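Local coordinates for protein ribokinase, putative (Burkholderia thailandensis, PDB 3B1N) that binds nucleosides and adenine nucleotides as a ribokinase-like nucleoside kinase and probably transfers a phosphate from ATP to the nucleoside, at residues T271-L282 / Y292-F303. Sequence-based numbering, arbitrary orientation.
Sequences TAGRLASLMGAL and YAPTRAEIDARF. With ADP (adenosine-5'-diphosphate), chain G.
Phe303 reaches Leu275 because its CG stands anti to the backbone N (chi1 -174°), which carries the ring along helix 271-282; Arg302 instead bends at chi2 and chi3, folding its guanidinium back over Leu282. The Phe303 ring presents its edge to the helix backbone, CE1 lying 3.6 Å from Leu275 N, and enters as a knob among Thr271, Arg274, Leu275 and Leu278. One turn earlier, Ile299 is the second knob, held by Leu275, Leu278, Met279 and Leu282. Its CG2 branch meets Leu275 CD1 at 4.0 Å, whereas its CD1 end points to Met279 SD. Between the two knobs, Leu278 CD2 comes within 3.4 Å of Ile299 O. The short helical segments 271-282 and 296-303 run at 114° to each other, with their axes 10.6 Å apart at closest approach, and both knobs enter helix 271-282 at this crossing.

At the other end, Met279 brings CE to the edge of the Tyr292 ring, 3.7 Å from Tyr292 OH, while Leu282 CB meets Tyr292 CD2. Side chains of helices 49-59 and 251-264, among them Leu59 and Ala254, also touch Tyr292. Leu282 CD2 lies over one face of the Arg302 guanidinium, 3.3 Å from Arg302 NH1, and a water in the guanidinium plane links Arg302 NH2 to Ala281 O.

Thr295 and Glu298 form a capping box that starts helix 296-307. Ser277 OG accepts a hydrogen bond from ADP O2', so the same helix that receives the knobs borders the nucleotide site. With no direct hydrogen bond between the segments, their association rests on apolar interlocking, supplemented by one water bridge.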
# COMPACT_ATOMS: atom_id res chain seq x y z
N THR B 271 -21.46 9.15 26.86
CA THR B 271 -20.33 8.64 27.61
C THR B 271 -19.65 7.45 26.91
O THR B 271 -18.43 7.32 26.91
CB THR B 271 -20.74 8.26 29.06
OG1 THR B 271 -21.32 9.44 29.64
CG2 THR B 271 -19.55 7.84 29.91
N ALA B 272 -20.46 6.56 26.34
CA ALA B 272 -19.90 5.41 25.60
C ALA B 272 -19.08 5.97 24.46
O ALA B 272 -17.99 5.47 24.18
CB ALA B 272 -21.01 4.53 25.05
N GLY B 273 -19.63 6.97 23.79
CA GLY B 273 -18.91 7.61 22.65
C GLY B 273 -17.61 8.23 23.12
O GLY B 273 -16.60 8.10 22.42
N ARG B 274 -17.61 8.92 24.27
CA ARG B 274 -16.39 9.58 24.70
C ARG B 274 -15.33 8.55 25.10
O ARG B 274 -14.13 8.75 24.88
CB ARG B 274 -16.70 10.56 25.84
CG ARG B 274 -17.31 11.82 25.29
CD ARG B 274 -17.84 12.68 26.44
NE ARG B 274 -18.24 14.01 25.91
CZ ARG B 274 -19.32 14.23 25.17
NH1 ARG B 274 -20.15 13.25 24.80
NH2 ARG B 274 -19.58 15.50 24.76
N LEU B 275 -15.77 7.42 25.69
CA LEU B 275 -14.80 6.39 26.03
C LEU B 275 -14.16 5.82 24.74
O LEU B 275 -12.95 5.62 24.73
CB LEU B 275 -15.47 5.27 26.88
CG LEU B 275 -14.51 4.14 27.25
CD1 LEU B 275 -13.39 4.61 28.19
CD2 LEU B 275 -15.32 3.01 27.95
N ALA B 276 -15.00 5.54 23.75
CA ALA B 276 -14.55 5.03 22.44
C ALA B 276 -13.52 6.02 21.85
O ALA B 276 -12.46 5.63 21.36
CB ALA B 276 -15.75 4.89 21.55
N SER B 277 -13.87 7.31 21.87
CA SER B 277 -13.03 8.39 21.34
C SER B 277 -11.69 8.43 22.07
O SER B 277 -10.60 8.51 21.43
CB SER B 277 -13.79 9.69 21.53
OG SER B 277 -13.02 10.72 20.96
N LEU B 278 -11.73 8.27 23.39
CA LEU B 278 -10.49 8.20 24.16
C LEU B 278 -9.65 7.02 23.74
O LEU B 278 -8.42 7.17 23.53
CB LEU B 278 -10.76 8.14 25.65
CG LEU B 278 -9.58 7.89 26.55
CD1 LEU B 278 -8.54 8.98 26.44
CD2 LEU B 278 -10.07 7.76 27.99
N MET B 279 -10.26 5.84 23.58
CA MET B 279 -9.43 4.68 23.18
C MET B 279 -8.76 4.92 21.81
O MET B 279 -7.59 4.53 21.67
CB MET B 279 -10.31 3.43 23.13
CG MET B 279 -10.86 3.02 24.54
SD MET B 279 -9.64 2.58 25.75
CE MET B 279 -9.18 0.91 25.20
N GLY B 280 -9.48 5.53 20.87
CA GLY B 280 -8.90 5.89 19.58
C GLY B 280 -7.67 6.77 19.74
O GLY B 280 -6.62 6.57 19.06
N ALA B 281 -7.76 7.75 20.63
CA ALA B 281 -6.59 8.64 20.89
C ALA B 281 -5.46 7.99 21.59
O ALA B 281 -4.28 8.34 21.33
CB ALA B 281 -7.06 9.89 21.67
N LEU B 282 -5.72 7.06 22.50
CA LEU B 282 -4.61 6.38 23.17
C LEU B 282 -3.88 5.46 22.20
O LEU B 282 -2.66 5.33 22.22
CB LEU B 282 -5.09 5.58 24.37
CG LEU B 282 -5.83 6.44 25.39
CD1 LEU B 282 -6.46 5.54 26.43
CD2 LEU B 282 -4.75 7.36 26.05
N TYR B 292 -0.33 0.13 22.23
CA TYR B 292 -0.78 0.93 23.37
C TYR B 292 -1.21 0.02 24.51
O TYR B 292 -1.88 -0.99 24.30
CB TYR B 292 -1.87 1.93 22.97
CG TYR B 292 -3.28 1.37 22.74
CD1 TYR B 292 -3.52 0.38 21.78
CD2 TYR B 292 -4.35 1.83 23.52
CE1 TYR B 292 -4.83 -0.10 21.61
CE2 TYR B 292 -5.64 1.37 23.35
CZ TYR B 292 -5.85 0.37 22.38
OH TYR B 292 -7.13 -0.11 22.24
N ALA B 293 -0.73 0.31 25.71
CA ALA B 293 -1.04 -0.55 26.84
C ALA B 293 -1.31 0.29 28.11
O ALA B 293 -0.64 0.07 29.16
CB ALA B 293 0.12 -1.56 27.07
N PRO B 294 -2.30 1.20 28.06
CA PRO B 294 -2.71 1.92 29.25
C PRO B 294 -3.26 0.98 30.33
O PRO B 294 -3.94 -0.01 30.04
CB PRO B 294 -3.81 2.87 28.74
CG PRO B 294 -4.44 2.05 27.60
CD PRO B 294 -3.25 1.39 26.94
N THR B 295 -2.95 1.30 31.58
CA THR B 295 -3.62 0.63 32.66
C THR B 295 -5.03 1.11 32.73
O THR B 295 -5.44 2.18 32.21
CB THR B 295 -2.94 0.88 34.02
OG1 THR B 295 -3.08 2.25 34.36
CG2 THR B 295 -1.47 0.46 33.98
N ARG B 296 -5.85 0.32 33.40
CA ARG B 296 -7.21 0.74 33.53
C ARG B 296 -7.34 2.05 34.32
O ARG B 296 -8.15 2.91 33.98
CB ARG B 296 -8.01 -0.40 34.19
CG ARG B 296 -9.43 -0.05 34.26
CD ARG B 296 -10.00 -0.26 32.90
NE ARG B 296 -11.45 -0.12 32.85
CZ ARG B 296 -12.07 1.05 32.92
NH1 ARG B 296 -11.35 2.14 33.05
NH2 ARG B 296 -13.38 1.10 32.84
N ALA B 297 -6.50 2.22 35.35
CA ALA B 297 -6.48 3.50 36.10
C ALA B 297 -6.10 4.67 35.20
O ALA B 297 -6.73 5.74 35.29
CB ALA B 297 -5.52 3.42 37.31
N GLU B 298 -5.11 4.48 34.32
CA GLU B 298 -4.71 5.52 33.32
C GLU B 298 -5.86 5.90 32.37
O GLU B 298 -6.10 7.07 32.08
CB GLU B 298 -3.51 5.07 32.50
CG GLU B 298 -2.14 5.19 33.26
CD GLU B 298 -1.00 4.39 32.60
OE1 GLU B 298 -1.24 3.67 31.60
OE2 GLU B 298 0.16 4.47 33.08
N ILE B 299 -6.63 4.91 31.92
CA ILE B 299 -7.78 5.20 31.11
C ILE B 299 -8.78 6.09 31.83
O ILE B 299 -9.23 7.11 31.27
CB ILE B 299 -8.47 3.88 30.61
CG1 ILE B 299 -7.52 3.14 29.68
CG2 ILE B 299 -9.78 4.23 29.86
CD1 ILE B 299 -7.93 1.68 29.32
N ASP B 300 -9.14 5.73 33.08
CA ASP B 300 -10.06 6.56 33.86
C ASP B 300 -9.52 7.97 34.12
O ASP B 300 -10.27 8.93 34.01
CB ASP B 300 -10.44 5.90 35.17
CG ASP B 300 -11.40 4.72 34.98
OD1 ASP B 300 -12.01 4.54 33.88
OD2 ASP B 300 -11.56 3.98 35.99
N ALA B 301 -8.22 8.05 34.41
CA ALA B 301 -7.58 9.37 34.66
C ALA B 301 -7.60 10.23 33.42
O ALA B 301 -7.89 11.44 33.47
CB ALA B 301 -6.17 9.18 35.19
N ARG B 302 -7.30 9.65 32.24
CA ARG B 302 -7.33 10.41 31.02
C ARG B 302 -8.75 10.80 30.59
O ARG B 302 -8.98 11.86 30.00
CB ARG B 302 -6.66 9.60 29.89
CG ARG B 302 -5.14 9.46 29.98
CD ARG B 302 -4.41 10.76 29.49
NE ARG B 302 -4.67 11.12 28.07
CZ ARG B 302 -3.96 10.66 27.03
NH1 ARG B 302 -2.95 9.81 27.23
NH2 ARG B 302 -4.28 11.07 25.80
N PHE B 303 -9.75 9.95 30.92
CA PHE B 303 -11.12 10.29 30.61
C PHE B 303 -11.52 11.53 31.45
O PHE B 303 -12.09 12.47 30.91
CB PHE B 303 -12.07 9.11 30.96
CG PHE B 303 -13.49 9.34 30.53
CD1 PHE B 303 -14.03 8.74 29.36
CD2 PHE B 303 -14.33 10.19 31.24
CE1 PHE B 303 -15.35 8.99 28.91
CE2 PHE B 303 -15.62 10.45 30.81
CZ PHE B 303 -16.17 9.84 29.64
PB ADP G . -10.89 4.04 11.23
O1B ADP G . -10.80 4.59 9.81
O2B ADP G . -12.00 3.05 11.31
O3B ADP G . -9.67 3.55 11.94
PA ADP G . -11.17 6.83 12.30
O1A ADP G . -9.93 7.28 11.52
O2A ADP G . -12.49 7.50 12.05
O3A ADP G . -11.50 5.29 12.13
O5' ADP G . -10.68 6.98 13.78
C5' ADP G . -11.55 6.45 14.79
C4' ADP G . -11.55 7.27 16.07
O4' ADP G . -10.21 7.29 16.62
C3' ADP G . -11.94 8.75 15.88
O3' ADP G . -13.36 8.92 15.85
C2' ADP G . -11.19 9.39 17.02
O2' ADP G . -11.96 9.27 18.23
C1' ADP G . -9.94 8.58 17.16
N9 ADP G . -8.86 9.19 16.33
C8 ADP G . -8.51 8.93 15.03
N7 ADP G . -7.50 9.77 14.64
C5 ADP G . -7.27 10.60 15.65
C6 ADP G . -6.37 11.73 15.88
N6 ADP G . -5.53 12.09 14.87
N1 ADP G . -6.41 12.34 17.05
C2 ADP G . -7.25 11.97 18.04
N3 ADP G . -8.08 10.92 17.90
C4 ADP G . -8.15 10.24 16.76
O HOH W 1 -2.89 9.96 23.06